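Local coordinates for poly-beta-1,6-N-acetyl-D-glucosamine export protein (Escherichia coli, PDB 4Y25), which exports the biofilm adhesin poly-beta-1,6-N-acetyl-D-glucosamine across the outer membrane, this chain being its C-terminal beta-barrel domain, at residues A236-S241 against T248-Q253. Numbering follows the deposited sequence.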
ATOM      1  N   ALA A 236       5.679  -4.724 -15.547  1.00 69.17           N
ATOM      2  CA  ALA A 236       7.038  -5.251 -15.517  1.00 75.25           C
ATOM      3  C   ALA A 236       8.049  -4.150 -15.217  1.00 84.32           C
ATOM      4  O   ALA A 236       7.896  -3.009 -15.660  1.00 71.86           O
ATOM      5  CB  ALA A 236       7.373  -5.929 -16.834  1.00 68.48           C
ATOM      6  N   GLY A 237       9.085  -4.501 -14.463  1.00 72.76           N
ATOM      7  CA  GLY A 237      10.106  -3.544 -14.088  1.00 83.89           C
ATOM      8  C   GLY A 237      11.477  -4.173 -13.948  1.00 85.03           C
ATOM      9  O   GLY A 237      11.617  -5.279 -13.421  1.00 69.58           O
ATOM     10  N   VAL A 238      12.488  -3.467 -14.443  1.00 68.74           N
ATOM     11  CA  VAL A 238      13.878  -3.873 -14.277  1.00 65.14           C
ATOM     12  C   VAL A 238      14.683  -2.687 -13.768  1.00 75.33           C
ATOM     13  O   VAL A 238      14.709  -1.633 -14.403  1.00 77.83           O
ATOM     14  CB  VAL A 238      14.497  -4.385 -15.592  1.00 71.86           C
ATOM     15  CG1 VAL A 238      15.951  -4.772 -15.372  1.00 74.11           C
ATOM     16  CG2 VAL A 238      13.706  -5.566 -16.139  1.00 60.77           C
ATOM     17  N   GLY A 239      15.332  -2.855 -12.621  1.00 75.24           N
ATOM     18  CA  GLY A 239      16.084  -1.770 -12.016  1.00 79.77           C
ATOM     19  C   GLY A 239      17.279  -2.236 -11.208  1.00 76.03           C
ATOM     20  O   GLY A 239      17.672  -3.400 -11.273  1.00 74.32           O
ATOM     21  N   ALA A 240      17.860  -1.317 -10.443  1.00 73.59           N
ATOM     22  CA  ALA A 240      19.017  -1.629  -9.613  1.00 78.89           C
ATOM     23  C   ALA A 240      18.787  -1.212  -8.164  1.00 92.41           C
ATOM     24  O   ALA A 240      18.128  -0.206  -7.893  1.00 83.96           O
ATOM     25  CB  ALA A 240      20.269  -0.951 -10.168  1.00 59.94           C
ATOM     26  N   SER A 241      19.334  -1.993  -7.238  1.00 94.92           N
ATOM     27  CA  SER A 241      19.235  -1.688  -5.816  1.00 92.40           C
ATOM     28  C   SER A 241      20.606  -1.565  -5.175  1.00 91.38           C
ATOM     29  O   SER A 241      21.427  -2.478  -5.266  1.00 77.54           O
ATOM     30  CB  SER A 241      18.433  -2.762  -5.086  1.00 91.72           C
ATOM     31  OG  SER A 241      18.420  -2.520  -3.690  1.00101.69           O
ATOM     32  N   THR A 248      25.700  -3.098  -5.113  1.00 98.86           N
ATOM     33  CA  THR A 248      24.520  -3.021  -5.966  1.00 87.87           C
ATOM     34  C   THR A 248      24.279  -4.311  -6.742  1.00 87.66           C
ATOM     35  O   THR A 248      25.216  -4.935  -7.239  1.00 89.02           O
ATOM     36  CB  THR A 248      24.638  -1.840  -6.969  1.00 79.94           C
ATOM     37  OG1 THR A 248      24.564  -0.598  -6.260  1.00 82.85           O
ATOM     38  CG2 THR A 248      23.526  -1.880  -8.012  1.00 72.02           C
ATOM     39  N   ASP A 249      23.017  -4.719  -6.824  1.00 90.84           N
ATOM     40  CA  ASP A 249      22.619  -5.761  -7.757  1.00 96.58           C
ATOM     41  C   ASP A 249      21.323  -5.350  -8.454  1.00102.99           C
ATOM     42  O   ASP A 249      20.824  -4.243  -8.256  1.00103.66           O
ATOM     43  CB  ASP A 249      22.456  -7.108  -7.051  1.00 89.14           C
ATOM     44  CG  ASP A 249      22.854  -8.279  -7.935  1.00 94.03           C
ATOM     45  OD1 ASP A 249      22.814  -8.131  -9.176  1.00102.77           O
ATOM     46  OD2 ASP A 249      23.211  -9.344  -7.392  1.00110.47           O
ATOM     47  N   VAL A 250      20.784  -6.251  -9.266  1.00103.92           N
ATOM     48  CA  VAL A 250      19.662  -5.927 -10.137  1.00103.31           C
ATOM     49  C   VAL A 250      18.307  -6.168  -9.459  1.00 93.28           C
ATOM     50  O   VAL A 250      18.161  -7.064  -8.626  1.00 80.54           O
ATOM     51  CB  VAL A 250      19.753  -6.744 -11.454  1.00102.33           C
ATOM     52  CG1 VAL A 250      19.683  -8.236 -11.168  1.00 92.03           C
ATOM     53  CG2 VAL A 250      18.675  -6.324 -12.448  1.00103.57           C
ATOM     54  N   VAL A 251      17.326  -5.340  -9.806  1.00 72.17           N
ATOM     55  CA  VAL A 251      15.957  -5.527  -9.346  1.00 68.02           C
ATOM     56  C   VAL A 251      15.050  -5.851 -10.525  1.00 56.22           C
ATOM     57  O   VAL A 251      15.052  -5.148 -11.535  1.00 70.42           O
ATOM     58  CB  VAL A 251      15.418  -4.276  -8.624  1.00 75.58           C
ATOM     59  CG1 VAL A 251      13.923  -4.413  -8.346  1.00 61.72           C
ATOM     60  CG2 VAL A 251      16.176  -4.048  -7.341  1.00 65.71           C
ATOM     61  N   THR A 252      14.283  -6.924 -10.400  1.00 63.45           N
ATOM     62  CA  THR A 252      13.322  -7.280 -11.432  1.00 81.30           C
ATOM     63  C   THR A 252      11.961  -7.550 -10.799  1.00 80.68           C
ATOM     64  O   THR A 252      11.871  -8.121  -9.711  1.00 74.00           O
ATOM     65  CB  THR A 252      13.789  -8.507 -12.240  1.00 84.28           C
ATOM     66  OG1 THR A 252      12.817  -8.817 -13.246  1.00108.92           O
ATOM     67  CG2 THR A 252      13.971  -9.710 -11.334  1.00 83.48           C
ATOM     68  N   GLN A 253      10.899  -7.119 -11.469  1.00 81.05           N
ATOM     69  CA  GLN A 253       9.561  -7.317 -10.930  1.00 83.80           C
ATOM     70  C   GLN A 253       8.523  -7.517 -12.027  1.00 76.06           C
ATOM     71  O   GLN A 253       8.557  -6.861 -13.069  1.00 73.73           O
ATOM     72  CB  GLN A 253       9.170  -6.138 -10.035  1.00 68.05           C
ATOM     73  CG  GLN A 253       9.250  -4.783 -10.707  1.00 89.98           C
ATOM     74  CD  GLN A 253       9.178  -3.643  -9.712  1.00 95.64           C
ATOM     75  OE1 GLN A 253       9.426  -3.829  -8.520  1.00 90.75           O
ATOM     76  NE2 GLN A 253       8.841  -2.453 -10.198  1.00 88.86           N
TER
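Gly237 O is gripped by two groups of the facing strand: Gln253 N donates a hydrogen bond to it at 2.8 Å, and Thr252 CA brings a weaker C-H...O contact at 3.3 Å. Gly237 N returns a bond to Gln253 O, so the pair is joined by two reciprocal N-H...O bonds. The Gly239-Val251 and Ser241-Asp249 pairs repeat the pattern, and Ser241 N reaches Asp249 O at 2.9 Å, nearly straight (173°).

Between them lie the non-hydrogen-bonded pairs Val238-Thr252 and Ala240-Val250. Their face is mostly apolar, and here Thr248 CG2 meets Ala240 CB at 4.0 Å.

The other face probably lines the barrel interior. Glycine suits position 237 because its bare CA lets both CG and the amide of Gln253 lie close: chi1 of 56° sets CG between the backbone N and the carbonyl carbon, against Gly237 and 3.7 Å from its CA. Beta-branched Val251 sets its CG2 against Ser241 CB, while Ser241 OG bonds to Asp211 on strand 208-225. Asp249 OD1 accepts Val250 N at 2.8 Å from the anti side.

These strands form a hairpin of the closed antiparallel barrel. The hydrogen-bonded pairs satisfy their amides across this seam, and the backbones of Ala240 and Thr252 bond to Ile212 and Lys276 on the flanking strands, so one face can stay largely apolar, as expected of a barrel wall facing the membrane, while the other carries polar groups.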